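Local coordinates for protein nitrite oxidoreductase subunit C (Kuenenia stuttgartiensis, PDB 7B04) that binds heme and calcium as a subunit of the nitrite oxidoreductase complex and probably carries electrons in anammox metabolism, at residues C[130-144]-C[285-299]. Sequence-based numbering, arbitrary orientation.
Sequences FRDGAALMFPLGKIT and ESTYFNMAVWNGDRE. With CA (calcium ion), chain B; HEM (protoporphyrin IX containing Fe), chain D.
Two antiparallel strands, 133-139 and 286-294, form part of the heme pocket, and a calcium site lies at one end of the pair. At that end Asp-132 and Asn-295 run alongside each other, with the carboxylate and amide planes only 21° apart. Asp-132 binds the calcium ion through both oxygens, OD1 at 2.3 Å and OD2 at 2.6 Å. Asn-295 OD1 binds it at 2.4 Å. Asp-117, Thr-119 and Asn-121 complete the site. Gly-296 N also gives a hydrogen bond to Asp-132 OD2 from above the carboxylate plane, so this oxygen serves both the calcium ion and the backbone after the strand.

Six backbone hydrogen bonds join the strands, two in each of the hydrogen-bonded pairs Gly-133/Trp-294, Ala-135/Ala-292 and Met-137/Asn-290. The side chains of Trp-294, Ala-135, Ala-292, Met-137 and Asn-290 in these pairs face the heme, in a beta fold of the ethylbenzene dehydrogenase family. With CG of Trp-294 turned anti to its carbonyl carbon (chi1 -64°), the indole lies across Gly-133 toward Ala-135. The carbonyl O of Gly-133 meets the ring at its rim, in plane. Farther along, Trp-294 CH2 meets Ala-135 CB at 3.4 Å and the heme methyl CMD at 3.4 Å. The CB of Ala-292 lies 3.4 Å from heme CAC. Met-137 runs alongside Asn-290, with CE 3.5 Å from ND2, while its CB touches heme CBC.

Leu-136 and Met-291 point to the opposite face, and CD2 of the leucine packs on CG of the methionine at 3.8 Å. On that face strand 108-116 covers them, through Phe-111 and Val-113. Beyond the paired region, Lys-142 bends at chi2 (66°) and then runs out straight, which lets NZ make a hydrogen bond to Ser-286 O. Glu-285 OE2 adds a long salt bridge. The Tyr-288 ring meets Ile-143 O at its edge through CE1.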
loop_
_atom_site.group_PDB
_atom_site.type_symbol
_atom_site.label_atom_id
_atom_site.label_comp_id
_atom_site.label_asym_id
_atom_site.label_seq_id
_atom_site.Cartn_x
_atom_site.Cartn_y
_atom_site.Cartn_z
ATOM N N PHE C 130 28.353 15.211 15.855
ATOM C CA PHE C 130 29.379 15.988 15.185
ATOM C C PHE C 130 30.745 15.536 15.679
ATOM O O PHE C 130 30.871 14.841 16.693
ATOM C CB PHE C 130 29.195 17.494 15.434
ATOM C CG PHE C 130 27.866 18.020 14.988
ATOM C CD1 PHE C 130 27.709 18.596 13.742
ATOM C CD2 PHE C 130 26.761 17.931 15.816
ATOM C CE1 PHE C 130 26.468 19.086 13.336
ATOM C CE2 PHE C 130 25.526 18.419 15.411
ATOM C CZ PHE C 130 25.383 18.998 14.177
ATOM N N ARG C 131 31.782 15.986 14.985
ATOM C CA ARG C 131 33.125 15.502 15.249
ATOM C C ARG C 131 33.892 16.534 16.059
ATOM O O ARG C 131 33.681 17.745 15.926
ATOM C CB ARG C 131 33.885 15.229 13.950
ATOM C CG ARG C 131 33.984 16.496 13.098
ATOM C CD ARG C 131 34.994 16.348 11.976
ATOM N NE ARG C 131 34.430 15.613 10.856
ATOM C CZ ARG C 131 33.778 16.200 9.858
ATOM N NH1 ARG C 131 33.602 17.521 9.849
ATOM N NH2 ARG C 131 33.286 15.464 8.874
ATOM N N ASP C 132 34.819 16.043 16.876
ATOM C CA ASP C 132 35.822 16.923 17.465
ATOM C C ASP C 132 36.892 17.228 16.434
ATOM O O ASP C 132 37.312 16.350 15.682
ATOM C CB ASP C 132 36.457 16.305 18.696
ATOM C CG ASP C 132 35.556 16.374 19.900
ATOM O OD1 ASP C 132 35.106 15.308 20.346
ATOM O OD2 ASP C 132 35.280 17.491 20.383
ATOM N N GLY C 133 37.314 18.483 16.384
ATOM C CA GLY C 133 38.287 18.896 15.394
ATOM C C GLY C 133 39.184 20.005 15.902
ATOM O O GLY C 133 38.884 20.688 16.889
ATOM N N ALA C 134 40.319 20.151 15.225
ATOM C CA ALA C 134 41.259 21.227 15.484
ATOM C C ALA C 134 41.852 21.685 14.162
ATOM O O ALA C 134 41.953 20.909 13.206
ATOM C CB ALA C 134 42.369 20.786 16.435
ATOM N N ALA C 135 42.237 22.957 14.106
ATOM C CA ALA C 135 42.761 23.496 12.862
ATOM C C ALA C 135 43.776 24.595 13.130
ATOM O O ALA C 135 43.662 25.354 14.097
ATOM C CB ALA C 135 41.647 24.040 11.963
ATOM N N LEU C 136 44.768 24.667 12.249
ATOM C CA LEU C 136 45.749 25.737 12.227
ATOM C C LEU C 136 45.682 26.427 10.875
ATOM O O LEU C 136 45.328 25.812 9.865
ATOM C CB LEU C 136 47.163 25.208 12.471
ATOM C CG LEU C 136 47.395 24.501 13.805
ATOM C CD1 LEU C 136 48.760 23.837 13.821
ATOM C CD2 LEU C 136 47.254 25.481 14.960
ATOM N N MET C 137 46.010 27.714 10.857
ATOM C CA MET C 137 45.931 28.485 9.629
ATOM C C MET C 137 47.125 29.415 9.548
ATOM O O MET C 137 47.617 29.920 10.561
ATOM C CB MET C 137 44.615 29.258 9.498
ATOM C CG MET C 137 44.479 30.524 10.295
ATOM S SD MET C 137 42.894 31.265 9.865
ATOM C CE MET C 137 43.112 32.919 10.490
ATOM N N PHE C 138 47.598 29.616 8.327
ATOM C CA PHE C 138 48.787 30.398 8.072
ATOM C C PHE C 138 48.519 31.355 6.924
ATOM O O PHE C 138 47.827 30.996 5.963
ATOM C CB PHE C 138 49.965 29.491 7.689
ATOM C CG PHE C 138 50.317 28.480 8.730
ATOM C CD1 PHE C 138 51.275 28.762 9.687
ATOM C CD2 PHE C 138 49.691 27.245 8.756
ATOM C CE1 PHE C 138 51.604 27.832 10.648
ATOM C CE2 PHE C 138 50.014 26.311 9.717
ATOM C CZ PHE C 138 50.973 26.604 10.665
ATOM N N PRO C 139 49.042 32.575 6.985
ATOM C CA PRO C 139 48.929 33.446 5.820
ATOM C C PRO C 139 49.832 32.893 4.738
ATOM O O PRO C 139 50.949 32.445 5.009
ATOM C CB PRO C 139 49.433 34.798 6.335
ATOM C CG PRO C 139 49.413 34.683 7.842
ATOM C CD PRO C 139 49.715 33.246 8.107
ATOM N N LEU C 140 49.343 32.915 3.507
ATOM C CA LEU C 140 50.129 32.410 2.396
ATOM C C LEU C 140 50.949 33.559 1.825
ATOM O O LEU C 140 50.402 34.615 1.487
ATOM C CB LEU C 140 49.217 31.745 1.364
ATOM C CG LEU C 140 49.571 31.581 -0.108
ATOM C CD1 LEU C 140 50.706 30.596 -0.253
ATOM C CD2 LEU C 140 48.341 31.047 -0.816
ATOM N N GLY C 141 52.250 33.320 1.662
ATOM C CA GLY C 141 53.224 34.353 1.355
ATOM C C GLY C 141 53.765 35.029 2.610
ATOM O O GLY C 141 53.383 34.730 3.745
ATOM N N LYS C 142 54.676 35.980 2.394
ATOM C CA LYS C 142 55.371 36.673 3.479
ATOM C C LYS C 142 54.784 38.060 3.698
ATOM O O LYS C 142 54.768 38.887 2.781
ATOM C CB LYS C 142 56.865 36.781 3.193
ATOM C CG LYS C 142 57.615 37.690 4.158
ATOM C CD LYS C 142 57.625 37.131 5.571
ATOM C CE LYS C 142 58.421 38.027 6.508
ATOM N NZ LYS C 142 58.490 37.478 7.891
ATOM N N ILE C 143 54.313 38.306 4.919
ATOM C CA ILE C 143 53.630 39.538 5.276
ATOM C C ILE C 143 53.972 39.940 6.705
ATOM O O ILE C 143 54.349 39.111 7.538
ATOM C CB ILE C 143 52.114 39.354 5.157
ATOM C CG1 ILE C 143 51.767 38.068 5.880
ATOM C CG2 ILE C 143 51.672 39.254 3.709
ATOM C CD1 ILE C 143 50.414 38.034 6.338
ATOM N N THR C 144 53.849 41.238 6.975
ATOM C CA THR C 144 53.820 41.770 8.331
ATOM C C THR C 144 52.429 42.343 8.571
ATOM O O THR C 144 51.899 43.068 7.723
ATOM C CB THR C 144 54.892 42.845 8.543
ATOM O OG1 THR C 144 54.837 43.792 7.471
ATOM C CG2 THR C 144 56.280 42.223 8.598
ATOM N N GLU C 285 63.089 31.964 8.955
ATOM C CA GLU C 285 62.062 32.983 8.624
ATOM C C GLU C 285 60.923 32.887 9.624
ATOM O O GLU C 285 60.765 31.871 10.221
ATOM C CB GLU C 285 61.558 32.877 7.189
ATOM C CG GLU C 285 60.895 34.133 6.649
ATOM C CD GLU C 285 61.646 35.450 6.736
ATOM O OE1 GLU C 285 61.885 36.065 5.685
ATOM O OE2 GLU C 285 61.959 35.878 7.853
ATOM N N SER C 286 60.219 33.990 9.810
ATOM C CA SER C 286 59.085 34.087 10.738
ATOM C C SER C 286 57.868 34.503 9.942
ATOM O O SER C 286 58.021 35.216 8.977
ATOM C CB SER C 286 59.369 35.099 11.768
ATOM O OG SER C 286 59.816 36.279 11.163
ATOM N N THR C 287 56.727 34.002 10.374
ATOM C CA THR C 287 55.382 34.273 9.824
ATOM C C THR C 287 54.413 34.310 11.003
ATOM O O THR C 287 54.855 34.567 12.098
ATOM C CB THR C 287 55.017 33.302 8.702
ATOM O OG1 THR C 287 53.889 33.817 8.014
ATOM C CG2 THR C 287 54.664 31.928 9.194
ATOM N N TYR C 288 53.125 34.186 10.744
ATOM C CA TYR C 288 52.089 34.193 11.762
ATOM C C TYR C 288 51.223 32.945 11.632
ATOM O O TYR C 288 51.265 32.238 10.621
ATOM C CB TYR C 288 51.225 35.464 11.668
ATOM C CG TYR C 288 52.014 36.758 11.777
ATOM C CD1 TYR C 288 52.830 37.189 10.737
ATOM C CD2 TYR C 288 51.948 37.545 12.921
ATOM C CE1 TYR C 288 53.556 38.361 10.830
ATOM C CE2 TYR C 288 52.672 38.723 13.022
ATOM C CZ TYR C 288 53.474 39.125 11.972
ATOM O OH TYR C 288 54.197 40.292 12.063
ATOM N N PHE C 289 50.457 32.656 12.682
ATOM C CA PHE C 289 49.520 31.542 12.651
ATOM C C PHE C 289 48.310 31.878 13.514
ATOM O O PHE C 289 48.323 32.826 14.304
ATOM C CB PHE C 289 50.177 30.226 13.098
ATOM C CG PHE C 289 50.290 30.067 14.590
ATOM C CD1 PHE C 289 51.400 30.543 15.268
ATOM C CD2 PHE C 289 49.296 29.422 15.311
ATOM C CE1 PHE C 289 51.510 30.389 16.637
ATOM C CE2 PHE C 289 49.399 29.273 16.679
ATOM C CZ PHE C 289 50.508 29.755 17.344
ATOM N N ASN C 290 47.260 31.075 13.353
ATOM C CA ASN C 290 46.047 31.189 14.147
ATOM C C ASN C 290 45.475 29.795 14.361
ATOM O O ASN C 290 45.852 28.838 13.681
ATOM C CB ASN C 290 45.020 32.105 13.467
ATOM C CG ASN C 290 44.013 32.680 14.439
ATOM O OD1 ASN C 290 44.031 32.364 15.626
ATOM N ND2 ASN C 290 43.126 33.535 13.939
ATOM N N MET C 291 44.558 29.685 15.322
ATOM C CA MET C 291 44.124 28.384 15.811
ATOM C C MET C 291 42.620 28.385 16.051
ATOM O O MET C 291 42.003 29.429 16.272
ATOM C CB MET C 291 44.865 28.017 17.106
ATOM C CG MET C 291 44.662 26.591 17.579
ATOM S SD MET C 291 45.270 26.337 19.254
ATOM C CE MET C 291 47.027 26.526 18.993
ATOM N N ALA C 292 42.038 27.187 16.003
ATOM C CA ALA C 292 40.637 26.980 16.344
ATOM C C ALA C 292 40.446 25.526 16.750
ATOM O O ALA C 292 41.189 24.643 16.312
ATOM C CB ALA C 292 39.702 27.335 15.184
ATOM N N VAL C 293 39.444 25.292 17.594
ATOM C CA VAL C 293 39.138 23.964 18.118
ATOM C C VAL C 293 37.626 23.777 18.094
ATOM O O VAL C 293 36.870 24.733 18.300
ATOM C CB VAL C 293 39.704 23.775 19.545
ATOM C CG1 VAL C 293 39.239 22.461 20.153
ATOM C CG2 VAL C 293 41.225 23.840 19.532
ATOM N N TRP C 294 37.182 22.552 17.820
ATOM C CA TRP C 294 35.766 22.212 17.795
ATOM C C TRP C 294 35.484 21.094 18.787
ATOM O O TRP C 294 36.316 20.207 19.002
ATOM C CB TRP C 294 35.312 21.789 16.395
ATOM C CG TRP C 294 35.430 22.880 15.395
ATOM C CD1 TRP C 294 34.435 23.698 14.949
ATOM C CD2 TRP C 294 36.623 23.295 14.729
ATOM N NE1 TRP C 294 34.933 24.587 14.029
ATOM C CE2 TRP C 294 36.277 24.364 13.882
ATOM C CE3 TRP C 294 37.951 22.862 14.761
ATOM C CZ2 TRP C 294 37.211 25.005 13.077
ATOM C CZ3 TRP C 294 38.872 23.497 13.965
ATOM C CH2 TRP C 294 38.500 24.561 13.136
ATOM N N ASN C 295 34.297 21.140 19.388
ATOM C CA ASN C 295 33.831 20.092 20.292
ATOM C C ASN C 295 32.475 19.595 19.813
ATOM O O ASN C 295 31.468 20.294 19.956
ATOM C CB ASN C 295 33.750 20.592 21.735
ATOM C CG ASN C 295 33.479 19.474 22.727
ATOM O OD1 ASN C 295 33.614 18.294 22.407
ATOM N ND2 ASN C 295 33.092 19.844 23.941
ATOM N N GLY C 296 32.456 18.387 19.242
ATOM C CA GLY C 296 31.220 17.807 18.748
ATOM C C GLY C 296 30.156 17.636 19.810
ATOM O O GLY C 296 28.966 17.582 19.480
ATOM N N ASP C 297 30.553 17.555 21.083
ATOM C CA ASP C 297 29.569 17.399 22.148
ATOM C C ASP C 297 28.670 18.626 22.248
ATOM O O ASP C 297 27.475 18.501 22.540
ATOM C CB ASP C 297 30.271 17.129 23.480
ATOM C CG ASP C 297 29.312 16.665 24.560
ATOM O OD1 ASP C 297 28.859 15.502 24.495
ATOM O OD2 ASP C 297 29.011 17.460 25.476
ATOM N N ARG C 298 29.226 19.818 22.017
ATOM C CA ARG C 298 28.452 21.051 21.964
ATOM C C ARG C 298 28.065 21.447 20.536
ATOM O O ARG C 298 27.755 22.619 20.290
ATOM C CB ARG C 298 29.221 22.191 22.642
ATOM C CG ARG C 298 29.138 22.179 24.164
ATOM C CD ARG C 298 30.273 21.369 24.751
ATOM N NE ARG C 298 30.510 21.680 26.156
ATOM C CZ ARG C 298 30.132 20.903 27.163
ATOM N NH1 ARG C 298 29.498 19.765 26.917
ATOM N NH2 ARG C 298 30.390 21.259 28.413
ATOM N N GLU C 299 28.068 20.484 19.611
ATOM C CA GLU C 299 27.615 20.655 18.224
ATOM C C GLU C 299 28.399 21.738 17.474
ATOM O O GLU C 299 27.826 22.630 16.841
ATOM C CB GLU C 299 26.119 20.967 18.198
ATOM C CG GLU C 299 25.218 19.795 18.509
ATOM C CD GLU C 299 23.950 20.233 19.217
ATOM O OE1 GLU C 299 23.240 21.094 18.665
ATOM O OE2 GLU C 299 23.674 19.731 20.327
HETATM CA CA CA B . 34.478 16.083 22.403
HETATM C CHA HEM D . 34.679 27.235 8.884
HETATM C CHB HEM D . 33.664 31.713 10.515
HETATM C CHC HEM D . 38.134 31.852 12.419
HETATM C CHD HEM D . 39.222 27.429 10.634
HETATM C C1A HEM D . 34.054 28.454 9.074
HETATM C C2A HEM D . 32.851 28.907 8.407
HETATM C C3A HEM D . 32.559 30.138 8.860
HETATM C C4A HEM D . 33.577 30.523 9.817
HETATM C CMA HEM D . 31.360 31.022 8.447
HETATM C CAA HEM D . 32.056 28.058 7.388
HETATM C CBA HEM D . 32.077 28.695 6.005
HETATM C CGA HEM D . 33.251 28.166 5.233
HETATM O O1A HEM D . 33.859 28.946 4.457
HETATM O O2A HEM D . 33.581 26.966 5.411
HETATM C C1B HEM D . 34.765 32.131 11.238
HETATM C C2B HEM D . 34.857 33.303 12.084
HETATM C C3B HEM D . 36.100 33.349 12.609
HETATM C C4B HEM D . 36.826 32.190 12.118
HETATM C CMB HEM D . 33.685 34.292 12.275
HETATM C CAB HEM D . 36.734 34.375 13.585
HETATM C CBB HEM D . 36.056 35.324 14.242
HETATM C C1C HEM D . 38.784 30.658 12.154
HETATM C C2C HEM D . 40.071 30.256 12.695
HETATM C C3C HEM D . 40.369 29.044 12.216
HETATM C C4C HEM D . 39.295 28.624 11.334
HETATM C CMC HEM D . 40.937 31.083 13.672
HETATM C CAC HEM D . 41.647 28.235 12.534
HETATM C CBC HEM D . 42.410 27.728 11.563
HETATM C C1D HEM D . 38.045 26.951 10.085
HETATM C C2D HEM D . 37.760 25.582 9.690
HETATM C C3D HEM D . 36.517 25.532 9.214
HETATM C C4D HEM D . 35.950 26.867 9.281
HETATM C CMD HEM D . 38.717 24.375 9.790
HETATM C CAD HEM D . 35.818 24.263 8.681
HETATM C CBD HEM D . 34.911 23.658 9.746
HETATM C CGD HEM D . 34.421 22.309 9.286
HETATM O O1D HEM D . 33.739 21.615 10.081
HETATM O O2D HEM D . 34.716 21.915 8.129
HETATM N NA HEM D . 34.464 29.470 9.915
HETATM N NB HEM D . 35.980 31.484 11.287
HETATM N NC HEM D . 38.336 29.639 11.321
HETATM N ND HEM D . 36.909 27.711 9.823
HETATM FE FE HEM D . 36.358 29.730 10.380
#